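Local coordinates for CELL WALL surface anchor family protein (Streptococcus pneumoniae, PDB 2WW8) that serves as the adhesin of the pneumococcal pilus, probably attaching the bacterium to host cells through an integrin-like domain that carries a magnesium ion, at residues S277-G282 / T359-M364; K365-L370 / A528-D533; V381-T386 / R581-I586; A413-S418 / T519-N524. All blocks are in the same frame, centred on the assembly; numbering follows the deposited sequence. Where two conformers were deposited one is given.

Interaction 1 of 4, residues S277-G282 / T359-M364; sequences STIFDG and TQKALM
Lys361 runs alongside Thr278 and passes Ile279 at a slant, and its ammonium group ends at the threonine hydroxyl. Its CG stands anti to the backbone N (chi1 -174°) and the rest of the chain is extended, which carries NZ clear of the helix and over to Thr278. There Lys361 NZ donates a hydrogen bond of 2.8 Å to Thr278 OG1. The two side chains lie side by side and point the same way, so the methylenes before the ammonium also lie close to the hydroxyl: Lys361 CE is 3.5 Å from Thr278 OG1. The same ammonium group forms a salt bridge with Glu437, so its charge is shared between a neutral acceptor and an acid.

Ile279 makes the apolar half of the contact. Its CD1 methyl reaches the helix backbone, 3.9 Å from Lys361 O and equally 3.9 Å from Ala362 CA, while its CG1 rests 4.2 Å from Lys361 CG. With both its torsions near -53°, the isoleucine branch bends toward the helix although its CB does not point straight at it. The CA atoms of Ile279 and Ala362 are 6.6 Å apart.

The loop follows strand 269-275 of the parallel sheet and leads into strand 284-292. Ile279 also packs on Val273 and Ala362 on Tyr275, while Phe285 lies against both Thr278 and Lys361; the contact thus fastens helix 359-373 beside the edge strand 269-275.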
# COMPACT_ATOMS: atom_id res chain seq x y z
N SER A 277 20.25 2.47 -41.78
CA SER A 277 21.30 2.86 -42.74
C SER A 277 22.44 3.59 -42.05
O SER A 277 23.49 3.84 -42.66
CB SER A 277 20.74 3.85 -43.82
OG SER A 277 19.70 3.21 -44.56
N THR A 278 22.20 4.06 -40.82
CA THR A 278 23.24 4.70 -40.00
C THR A 278 22.82 4.47 -38.55
O THR A 278 21.79 3.83 -38.27
CB THR A 278 23.49 6.23 -40.33
OG1 THR A 278 24.60 6.78 -39.56
CG2 THR A 278 22.22 7.03 -39.94
N ILE A 279 23.67 4.96 -37.64
CA ILE A 279 23.34 4.91 -36.23
C ILE A 279 22.26 5.97 -35.94
O ILE A 279 22.43 7.14 -36.27
CB ILE A 279 24.58 5.21 -35.32
CG1 ILE A 279 25.76 4.30 -35.66
CG2 ILE A 279 24.10 5.25 -33.84
CD1 ILE A 279 25.34 2.86 -35.63
N PHE A 280 21.15 5.57 -35.34
CA PHE A 280 20.06 6.49 -35.11
C PHE A 280 20.31 7.29 -33.81
O PHE A 280 19.93 6.87 -32.73
CB PHE A 280 18.71 5.72 -35.06
CG PHE A 280 18.17 5.38 -36.41
CD1 PHE A 280 18.88 5.75 -37.58
CD2 PHE A 280 16.96 4.69 -36.54
CE1 PHE A 280 18.33 5.48 -38.81
CE2 PHE A 280 16.41 4.41 -37.81
CZ PHE A 280 17.11 4.84 -38.94
N ASP A 281 21.00 8.41 -33.92
CA ASP A 281 21.53 9.15 -32.77
C ASP A 281 21.15 10.62 -32.79
O ASP A 281 21.65 11.42 -31.99
CB ASP A 281 23.06 9.00 -32.67
CG ASP A 281 23.77 9.68 -33.85
OD1 ASP A 281 23.10 10.27 -34.75
OD2 ASP A 281 25.01 9.62 -33.88
N GLY A 282 20.26 11.01 -33.71
CA GLY A 282 19.79 12.40 -33.70
C GLY A 282 20.55 13.36 -34.58
O GLY A 282 20.11 14.50 -34.81
N THR A 359 24.99 -3.17 -40.92
CA THR A 359 25.34 -3.96 -39.73
C THR A 359 26.76 -3.61 -39.29
O THR A 359 27.00 -3.41 -38.10
CB THR A 359 25.33 -5.47 -40.09
OG1 THR A 359 24.04 -5.76 -40.65
CG2 THR A 359 25.50 -6.37 -38.81
N GLN A 360 27.69 -3.44 -40.23
CA GLN A 360 29.08 -3.17 -39.86
C GLN A 360 29.27 -1.94 -39.00
O GLN A 360 30.05 -1.89 -38.04
CB GLN A 360 29.89 -3.00 -41.14
CG GLN A 360 31.36 -2.88 -40.88
CD GLN A 360 32.17 -2.72 -42.18
OE1 GLN A 360 31.65 -2.64 -43.31
NE2 GLN A 360 33.51 -2.67 -41.97
N LYS A 361 28.51 -0.92 -39.35
CA LYS A 361 28.60 0.36 -38.66
C LYS A 361 28.10 0.23 -37.21
O LYS A 361 28.63 0.86 -36.27
CB LYS A 361 27.80 1.43 -39.46
CG LYS A 361 27.92 2.88 -38.91
CD LYS A 361 27.27 3.92 -39.88
CE LYS A 361 27.78 5.35 -39.51
NZ LYS A 361 27.22 6.39 -40.43
N ALA A 362 27.09 -0.60 -37.03
CA ALA A 362 26.57 -0.85 -35.71
C ALA A 362 27.58 -1.63 -34.86
O ALA A 362 27.75 -1.30 -33.71
CB ALA A 362 25.28 -1.69 -35.82
N LEU A 363 28.16 -2.69 -35.42
CA LEU A 363 29.19 -3.47 -34.73
C LEU A 363 30.36 -2.54 -34.39
O LEU A 363 30.92 -2.61 -33.30
CB LEU A 363 29.63 -4.64 -35.64
CG LEU A 363 28.63 -5.78 -35.79
CD1 LEU A 363 29.08 -6.70 -36.96
CD2 LEU A 363 28.39 -6.57 -34.48
N MET A 364 30.75 -1.67 -35.32
CA MET A 364 31.77 -0.66 -35.03
C MET A 364 31.50 0.25 -33.85
O MET A 364 32.41 0.50 -33.06
CB MET A 364 32.18 0.20 -36.25
CG MET A 364 32.82 -0.61 -37.32
SD MET A 364 32.82 0.23 -38.93
CE MET A 364 33.60 1.85 -38.51

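Interaction 2 of 4, residues K365-L370 / A528-D533; sequences KADEIL and APDGYD. With CA (calcium ion), chain C.
Asp367 and Tyr532 cross at about a right angle, the carboxylate plane turned 66° from the phenol ring. The oxygen Asp367 OD1 lies at the edge of that ring, in its plane, and Tyr532 OH donates to it a hydrogen bond of 2.7 Å that arrives nearly along the C-O axis of the acceptor. As a second-shell donor the tyrosine probably helps to orient this carboxylate. Because Asp367 CG is anti to its backbone N (chi1 -169°), the carboxylate swings off the helix toward the loop and the ion.

Leu370 and Tyr532 come at each other from opposite directions. The CD1 methyl of Leu370 sits over the ring centre, 3.8 Å from the centroid of Tyr532 and only 9° off the normal, a CH-pi contact. The other face of the ring carries Asp530 CB, displaced toward the rim, so the phenol is held between a leucine methyl and the methylene of a metal ligand.

Both oxygens of Asp367 bind the calcium ion, OD2 at 2.4 Å and OD1 at 2.6 Å, whereas Asp530 binds through OD2 alone, at 2.4 Å. Asp367 OD1 and Asp530 OD2, 3.1 Å apart, are not hydrogen-bonded; both bind the same cation, which offsets their repulsion. Asp530 OD1 instead accepts a hydrogen bond from a calcium-bound water.

Three waters and Asn526 O complete a seven-coordinate shell with one bidentate carboxylate, an arrangement typical of protein calcium sites.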
# COMPACT_ATOMS: atom_id res chain seq x y z
N LYS A 365 30.26 0.74 -33.74
CA LYS A 365 29.85 1.57 -32.64
C LYS A 365 29.91 0.75 -31.33
O LYS A 365 30.38 1.28 -30.36
CB LYS A 365 28.44 2.16 -32.89
CG LYS A 365 28.08 3.15 -31.75
CD LYS A 365 29.18 4.20 -31.57
CE LYS A 365 28.95 5.37 -32.49
NZ LYS A 365 30.01 6.39 -32.23
N ALA A 366 29.45 -0.50 -31.29
CA ALA A 366 29.58 -1.30 -30.05
C ALA A 366 31.06 -1.50 -29.68
O ALA A 366 31.45 -1.31 -28.53
CB ALA A 366 28.93 -2.67 -30.21
N ASP A 367 31.93 -1.84 -30.63
CA ASP A 367 33.37 -1.98 -30.30
C ASP A 367 33.96 -0.66 -29.79
O ASP A 367 34.72 -0.68 -28.82
CB ASP A 367 34.10 -2.42 -31.58
CG ASP A 367 35.52 -2.85 -31.33
OD1 ASP A 367 35.82 -3.41 -30.27
OD2 ASP A 367 36.37 -2.68 -32.22
N GLU A 368 33.59 0.48 -30.39
CA GLU A 368 34.03 1.79 -29.92
C GLU A 368 33.62 2.09 -28.48
O GLU A 368 34.46 2.48 -27.64
CB GLU A 368 33.51 2.91 -30.86
CG GLU A 368 33.80 4.31 -30.40
CD GLU A 368 33.36 5.35 -31.47
OE1 GLU A 368 32.56 5.10 -32.40
OE2 GLU A 368 33.87 6.48 -31.40
N ILE A 369 32.35 1.91 -28.16
CA ILE A 369 31.87 2.11 -26.79
C ILE A 369 32.63 1.23 -25.79
O ILE A 369 33.08 1.73 -24.76
CB ILE A 369 30.35 1.88 -26.67
CG1 ILE A 369 29.65 3.00 -27.47
CG2 ILE A 369 29.90 1.76 -25.18
CD1 ILE A 369 28.19 2.73 -27.60
N LEU A 370 32.73 -0.07 -26.04
CA LEU A 370 33.43 -0.99 -25.10
C LEU A 370 34.93 -0.66 -25.03
O LEU A 370 35.49 -0.57 -23.94
CB LEU A 370 33.19 -2.41 -25.56
CG LEU A 370 31.77 -2.91 -25.35
CD1 LEU A 370 31.61 -4.20 -26.11
CD2 LEU A 370 31.46 -3.08 -23.77
N ALA A 528 36.32 -10.08 -32.86
CA ALA A 528 36.66 -11.42 -32.39
C ALA A 528 37.90 -11.50 -31.46
O ALA A 528 37.86 -12.23 -30.48
CB ALA A 528 36.84 -12.38 -33.56
N PRO A 529 38.99 -10.76 -31.74
CA PRO A 529 40.19 -10.88 -30.86
C PRO A 529 39.99 -10.25 -29.47
O PRO A 529 40.78 -10.48 -28.60
CB PRO A 529 41.27 -10.06 -31.61
CG PRO A 529 40.69 -9.92 -33.03
CD PRO A 529 39.19 -9.84 -32.87
N ASP A 530 38.93 -9.48 -29.24
CA ASP A 530 38.68 -8.84 -27.96
C ASP A 530 38.02 -9.66 -26.85
O ASP A 530 38.01 -9.21 -25.71
CB ASP A 530 37.84 -7.59 -28.20
CG ASP A 530 38.55 -6.60 -29.16
OD1 ASP A 530 39.78 -6.67 -29.36
OD2 ASP A 530 37.86 -5.74 -29.71
N GLY A 531 37.42 -10.82 -27.13
CA GLY A 531 37.08 -11.68 -25.98
C GLY A 531 35.69 -11.29 -25.47
O GLY A 531 35.32 -11.73 -24.40
N TYR A 532 34.95 -10.47 -26.20
CA TYR A 532 33.57 -10.13 -25.86
C TYR A 532 32.66 -11.35 -25.91
O TYR A 532 32.89 -12.26 -26.72
CB TYR A 532 32.99 -9.08 -26.77
CG TYR A 532 33.71 -7.77 -26.97
CD1 TYR A 532 34.50 -7.20 -25.97
CD2 TYR A 532 33.62 -7.11 -28.21
CE1 TYR A 532 35.18 -5.96 -26.18
CE2 TYR A 532 34.27 -5.93 -28.43
CZ TYR A 532 35.00 -5.34 -27.41
OH TYR A 532 35.65 -4.13 -27.63
N ASP A 533 31.65 -11.39 -25.04
CA ASP A 533 30.49 -12.24 -25.33
C ASP A 533 29.59 -11.48 -26.32
O ASP A 533 29.08 -10.40 -26.07
CB ASP A 533 29.70 -12.60 -24.07
CG ASP A 533 30.53 -13.39 -23.08
OD1 ASP A 533 30.62 -14.62 -23.29
OD2 ASP A 533 31.09 -12.80 -22.12
CA CA C . 38.16 -3.99 -31.28
O HOH W 1 40.33 -5.11 -31.45
O HOH W 2 39.44 -2.90 -32.96
O HOH W 3 39.17 -2.56 -29.61

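Interaction 3 of 4, residues V381-T386 / R581-I586; sequences VIFHIT and RYFHTI
Phe383 directs its ring edge at Tyr582 and Phe583 of helix 575-583, and every contact between the two segments is apolar or van der Waals. The CE1 corner of the Phe383 ring lies 4.1 Å from Tyr582 CB and the same 4.1 Å from Phe583 N, both near the plane of the phenylalanine ring. Next to it, Phe383 CZ comes within 4.3 Å of Phe583 CB. The ring therefore meets the start of two side chains and the backbone between them.

The aliphatic contact is a meeting of branch ends. Val381 and Ile586 reach toward each other tip to tip, with Val381 CG2 3.9 Å from Ile586 CD1. Ile586 has its CG1 between the backbone N and the carbonyl carbon (chi1 61°), and the extended chain beyond sends CD1 out to the valine.

No hydrogen bond crosses between the segments. Within 581-586, Tyr582 O accepts from Thr585 N and also from Thr585 OG1, at 2.8 Å; this hydroxyl comes in at 141° to the C=O, within the carbonyl plane, onto a lone pair. Two donors thus grip one carbonyl.

With no polar bond crossing and all five touching residues buried, strand 379-386 and residues 582-586 are joined here by the fit of hydrophobic shapes, while the Tyr582 hydroxyl, turned away from the strand, is satisfied by Glu564 O and Thr567 OG1.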
# COMPACT_ATOMS: atom_id res chain seq x y z
N VAL A 381 29.94 -7.43 -23.03
CA VAL A 381 28.89 -8.19 -23.71
C VAL A 381 28.23 -7.30 -24.76
O VAL A 381 28.01 -6.13 -24.52
CB VAL A 381 27.84 -8.68 -22.66
CG1 VAL A 381 26.72 -9.60 -23.29
CG2 VAL A 381 28.57 -9.43 -21.49
N ILE A 382 27.89 -7.89 -25.91
CA ILE A 382 26.97 -7.29 -26.88
C ILE A 382 25.79 -8.24 -27.05
O ILE A 382 26.01 -9.47 -27.26
CB ILE A 382 27.70 -7.08 -28.24
CG1 ILE A 382 28.93 -6.14 -28.02
CG2 ILE A 382 26.77 -6.67 -29.38
CD1 ILE A 382 29.94 -6.25 -29.19
N PHE A 383 24.59 -7.67 -26.89
CA PHE A 383 23.34 -8.30 -27.35
C PHE A 383 22.89 -7.58 -28.66
O PHE A 383 22.63 -6.39 -28.67
CB PHE A 383 22.24 -8.16 -26.27
CG PHE A 383 22.43 -9.04 -25.08
CD1 PHE A 383 21.94 -10.33 -25.07
CD2 PHE A 383 23.09 -8.54 -23.93
CE1 PHE A 383 22.11 -11.14 -23.93
CE2 PHE A 383 23.25 -9.33 -22.81
CZ PHE A 383 22.76 -10.63 -22.79
N HIS A 384 22.82 -8.31 -29.75
CA HIS A 384 22.46 -7.71 -31.01
C HIS A 384 21.12 -8.33 -31.47
O HIS A 384 21.00 -9.57 -31.67
CB HIS A 384 23.52 -8.14 -31.99
CG HIS A 384 23.33 -7.55 -33.36
ND1 HIS A 384 24.17 -7.86 -34.41
CD2 HIS A 384 22.48 -6.60 -33.83
CE1 HIS A 384 23.79 -7.19 -35.49
NE2 HIS A 384 22.76 -6.43 -35.17
N ILE A 385 20.14 -7.47 -31.64
CA ILE A 385 18.83 -7.90 -32.08
C ILE A 385 18.70 -7.39 -33.53
O ILE A 385 18.79 -6.17 -33.80
CB ILE A 385 17.71 -7.31 -31.21
CG1 ILE A 385 17.81 -7.88 -29.80
CG2 ILE A 385 16.29 -7.53 -31.83
CD1 ILE A 385 17.26 -6.87 -28.75
N THR A 386 18.46 -8.31 -34.45
CA THR A 386 18.31 -7.83 -35.83
C THR A 386 17.25 -8.64 -36.59
O THR A 386 16.99 -9.81 -36.22
CB THR A 386 19.69 -7.88 -36.54
OG1 THR A 386 19.54 -7.66 -37.94
CG2 THR A 386 20.41 -9.19 -36.29
N ARG A 581 17.48 -16.32 -22.15
CA ARG A 581 18.27 -17.53 -22.24
C ARG A 581 19.77 -17.20 -22.39
O ARG A 581 20.60 -17.78 -21.68
CB ARG A 581 17.79 -18.36 -23.47
CG ARG A 581 18.31 -19.80 -23.45
CD ARG A 581 17.75 -20.65 -24.59
NE ARG A 581 18.27 -20.27 -25.92
CZ ARG A 581 19.45 -20.61 -26.44
NH1 ARG A 581 20.30 -21.38 -25.78
NH2 ARG A 581 19.80 -20.24 -27.65
N TYR A 582 20.13 -16.27 -23.25
CA TYR A 582 21.56 -15.94 -23.45
C TYR A 582 22.06 -15.20 -22.18
O TYR A 582 23.19 -15.46 -21.71
CB TYR A 582 21.78 -15.11 -24.73
CG TYR A 582 21.78 -15.91 -26.01
CD1 TYR A 582 22.46 -17.10 -26.10
CD2 TYR A 582 21.12 -15.43 -27.16
CE1 TYR A 582 22.48 -17.85 -27.24
CE2 TYR A 582 21.19 -16.17 -28.34
CZ TYR A 582 21.84 -17.36 -28.36
OH TYR A 582 21.90 -18.10 -29.51
N PHE A 583 21.22 -14.34 -21.61
CA PHE A 583 21.56 -13.71 -20.34
C PHE A 583 21.97 -14.78 -19.29
O PHE A 583 22.95 -14.63 -18.56
CB PHE A 583 20.40 -12.81 -19.90
CG PHE A 583 20.70 -11.97 -18.65
CD1 PHE A 583 21.87 -11.21 -18.58
CD2 PHE A 583 19.85 -11.94 -17.57
CE1 PHE A 583 22.16 -10.42 -17.46
CE2 PHE A 583 20.17 -11.19 -16.40
CZ PHE A 583 21.31 -10.41 -16.37
N HIS A 584 21.16 -15.85 -19.20
CA HIS A 584 21.38 -16.91 -18.27
C HIS A 584 22.60 -17.77 -18.65
O HIS A 584 22.96 -18.66 -17.91
CB HIS A 584 20.13 -17.77 -18.03
CG HIS A 584 19.08 -17.12 -17.19
ND1 HIS A 584 18.24 -16.14 -17.66
CD2 HIS A 584 18.73 -17.31 -15.89
CE1 HIS A 584 17.41 -15.75 -16.70
NE2 HIS A 584 17.70 -16.44 -15.62
N THR A 585 23.30 -17.53 -19.76
CA THR A 585 24.51 -18.33 -19.89
C THR A 585 25.65 -17.61 -19.16
O THR A 585 26.72 -18.17 -19.01
CB THR A 585 24.92 -18.58 -21.37
OG1 THR A 585 25.31 -17.33 -21.96
CG2 THR A 585 23.80 -19.24 -22.18
N ILE A 586 25.46 -16.36 -18.76
CA ILE A 586 26.54 -15.62 -18.11
C ILE A 586 26.19 -15.23 -16.68
O ILE A 586 27.08 -14.80 -15.95
CB ILE A 586 27.02 -14.40 -18.93
CG1 ILE A 586 25.91 -13.39 -19.15
CG2 ILE A 586 27.58 -14.93 -20.26
CD1 ILE A 586 26.31 -12.28 -20.09

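Interaction 4 of 4, residues A413-S418 / T519-N524; sequences AFFSKS and TRWYYN
Trp521 receives the edge of Phe415 on one face of its indole, and this aromatic pair is the direct contact between helices 407-416 and 516-526 in these segments. Along 519-524, Thr519 and Arg520 precede it without reaching the other helix: Thr519 OG1 bonds back to His515 O, and Arg520 forms a salt bridge with Asp517.

At Trp521 the geometry is edge-to-face, or T-shaped. The planes are inclined at 71°, and the centroids of the Phe415 ring and the tryptophan five-membered ring are 4.9 Å apart. The leading corner is Phe415 CZ, 3.7 Å from Trp521 CE2, with Phe415 CE1 next to it, 3.8 Å from Trp521 CD2. These two carbons fall across the bond shared by the two rings of the indole. Trp521 CG lies anti to its carbonyl carbon (chi1 -64°), which stands the indole out toward the phenylalanine.

Further on, Tyr522 turns to helix 359-373, and Asn524 ND2 bonds to Asp422 O in the loop beyond Ser418. In segment 413-418, Ser418 OG donates to Phe415 O at 2.7 Å, and Ser418 N adds a second bond to the same carbonyl.

The pair lies near the surface, where Ile424 and Ile512 from loops also pack on Trp521; helix 516-526 is thus flanked by helix 407-416 at the tryptophan and by helix 359-373 at Tyr522.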
# COMPACT_ATOMS: atom_id res chain seq x y z
N ALA A 413 47.29 -9.72 -48.24
CA ALA A 413 48.12 -8.91 -47.33
C ALA A 413 47.26 -8.31 -46.21
O ALA A 413 47.66 -8.34 -45.04
CB ALA A 413 48.99 -7.85 -48.07
N PHE A 414 46.05 -7.84 -46.53
CA PHE A 414 45.07 -7.43 -45.51
C PHE A 414 44.75 -8.54 -44.53
O PHE A 414 44.65 -8.25 -43.35
CB PHE A 414 43.72 -6.94 -46.07
CG PHE A 414 43.83 -5.74 -46.97
CD1 PHE A 414 44.81 -4.78 -46.77
CD2 PHE A 414 42.93 -5.56 -47.99
CE1 PHE A 414 44.89 -3.69 -47.61
CE2 PHE A 414 43.00 -4.45 -48.84
CZ PHE A 414 43.95 -3.50 -48.64
N PHE A 415 44.54 -9.78 -45.00
CA PHE A 415 44.18 -10.88 -44.08
C PHE A 415 45.37 -11.14 -43.18
O PHE A 415 45.21 -11.46 -42.02
CB PHE A 415 43.86 -12.21 -44.79
CG PHE A 415 42.54 -12.24 -45.49
CD1 PHE A 415 41.45 -11.58 -45.02
CD2 PHE A 415 42.44 -12.93 -46.70
CE1 PHE A 415 40.23 -11.60 -45.67
CE2 PHE A 415 41.25 -12.97 -47.40
CZ PHE A 415 40.13 -12.28 -46.86
N SER A 416 46.57 -10.98 -43.72
CA SER A 416 47.79 -11.29 -42.99
C SER A 416 48.04 -10.41 -41.75
O SER A 416 48.70 -10.85 -40.84
CB SER A 416 48.99 -11.23 -43.92
OG SER A 416 50.13 -11.76 -43.27
N LYS A 417 47.53 -9.19 -41.74
CA LYS A 417 47.61 -8.26 -40.61
C LYS A 417 46.61 -8.51 -39.51
O LYS A 417 46.82 -7.96 -38.44
CB LYS A 417 47.43 -6.80 -41.11
CG LYS A 417 48.53 -6.42 -42.13
CD LYS A 417 48.07 -5.20 -42.95
CE LYS A 417 47.93 -3.99 -42.07
NZ LYS A 417 47.73 -2.82 -43.00
N SER A 418 45.54 -9.27 -39.77
CA SER A 418 44.51 -9.50 -38.79
C SER A 418 45.10 -10.48 -37.79
O SER A 418 45.93 -11.30 -38.16
CB SER A 418 43.17 -10.00 -39.41
OG SER A 418 43.40 -11.27 -40.06
N THR A 519 31.57 -7.55 -43.86
CA THR A 519 31.13 -7.39 -42.48
C THR A 519 31.76 -8.48 -41.60
O THR A 519 32.23 -8.19 -40.49
CB THR A 519 29.59 -7.37 -42.39
OG1 THR A 519 29.09 -6.37 -43.31
CG2 THR A 519 29.19 -7.13 -40.92
N ARG A 520 31.77 -9.72 -42.09
CA ARG A 520 32.36 -10.82 -41.39
C ARG A 520 33.88 -10.69 -41.23
O ARG A 520 34.43 -10.92 -40.14
CB ARG A 520 32.00 -12.15 -42.09
CG ARG A 520 32.71 -13.32 -41.54
CD ARG A 520 32.17 -14.64 -42.16
NE ARG A 520 32.38 -14.61 -43.60
CZ ARG A 520 33.50 -15.03 -44.21
NH1 ARG A 520 34.54 -15.49 -43.52
NH2 ARG A 520 33.57 -14.97 -45.52
N TRP A 521 34.59 -10.28 -42.27
CA TRP A 521 36.01 -10.01 -42.14
C TRP A 521 36.30 -8.87 -41.17
O TRP A 521 37.31 -8.94 -40.43
CB TRP A 521 36.61 -9.70 -43.53
CG TRP A 521 36.54 -10.86 -44.45
CD1 TRP A 521 36.61 -12.18 -44.12
CD2 TRP A 521 36.48 -10.80 -45.87
NE1 TRP A 521 36.57 -12.94 -45.26
CE2 TRP A 521 36.45 -12.12 -46.34
CE3 TRP A 521 36.40 -9.76 -46.79
CZ2 TRP A 521 36.39 -12.43 -47.71
CZ3 TRP A 521 36.32 -10.06 -48.15
CH2 TRP A 521 36.31 -11.37 -48.58
N TYR A 522 35.45 -7.84 -41.20
CA TYR A 522 35.51 -6.73 -40.25
C TYR A 522 35.43 -7.32 -38.81
O TYR A 522 36.23 -6.99 -37.91
CB TYR A 522 34.44 -5.65 -40.43
CG TYR A 522 34.32 -4.88 -39.10
CD1 TYR A 522 35.29 -3.96 -38.68
CD2 TYR A 522 33.29 -5.17 -38.22
CE1 TYR A 522 35.17 -3.34 -37.43
CE2 TYR A 522 33.15 -4.57 -36.97
CZ TYR A 522 34.10 -3.64 -36.62
OH TYR A 522 34.02 -3.05 -35.38
N TYR A 523 34.44 -8.17 -38.59
CA TYR A 523 34.18 -8.76 -37.26
C TYR A 523 35.40 -9.57 -36.81
O TYR A 523 35.92 -9.36 -35.68
CB TYR A 523 32.93 -9.64 -37.29
CG TYR A 523 32.59 -10.24 -35.93
CD1 TYR A 523 33.18 -11.42 -35.49
CD2 TYR A 523 31.67 -9.61 -35.10
CE1 TYR A 523 32.87 -11.99 -34.21
CE2 TYR A 523 31.32 -10.17 -33.87
CZ TYR A 523 31.93 -11.32 -33.44
OH TYR A 523 31.57 -11.78 -32.18
N ASN A 524 35.87 -10.48 -37.66
CA ASN A 524 37.03 -11.32 -37.35
C ASN A 524 38.26 -10.47 -37.03
O ASN A 524 39.06 -10.82 -36.16
CB ASN A 524 37.41 -12.20 -38.55
CG ASN A 524 36.42 -13.33 -38.77
OD1 ASN A 524 35.62 -13.64 -37.89
ND2 ASN A 524 36.47 -13.94 -39.95

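How the interactions relate
Interaction 3 is wholly buried and apolar, interactions 1 and 2 are largely buried but contain polar groups, and interaction 4 is a surface pair of rings. Interactions 1 and 2 share helix 359-373, their centres about 15 Å apart, and differ in chemistry: a lysine with its hydrogen bond and salt bridge near the start of the helix, a calcium ligand further along it. Strand 379-386 turns Ile382 to that helix, onto Ala366 and Leu370, while Val381 and Phe383 meet 581-586 in interaction 3; Ile382 also pairs with Asp533 of interaction 2. Interaction 4 meets the same helix through Tyr522 but does not touch interaction 3.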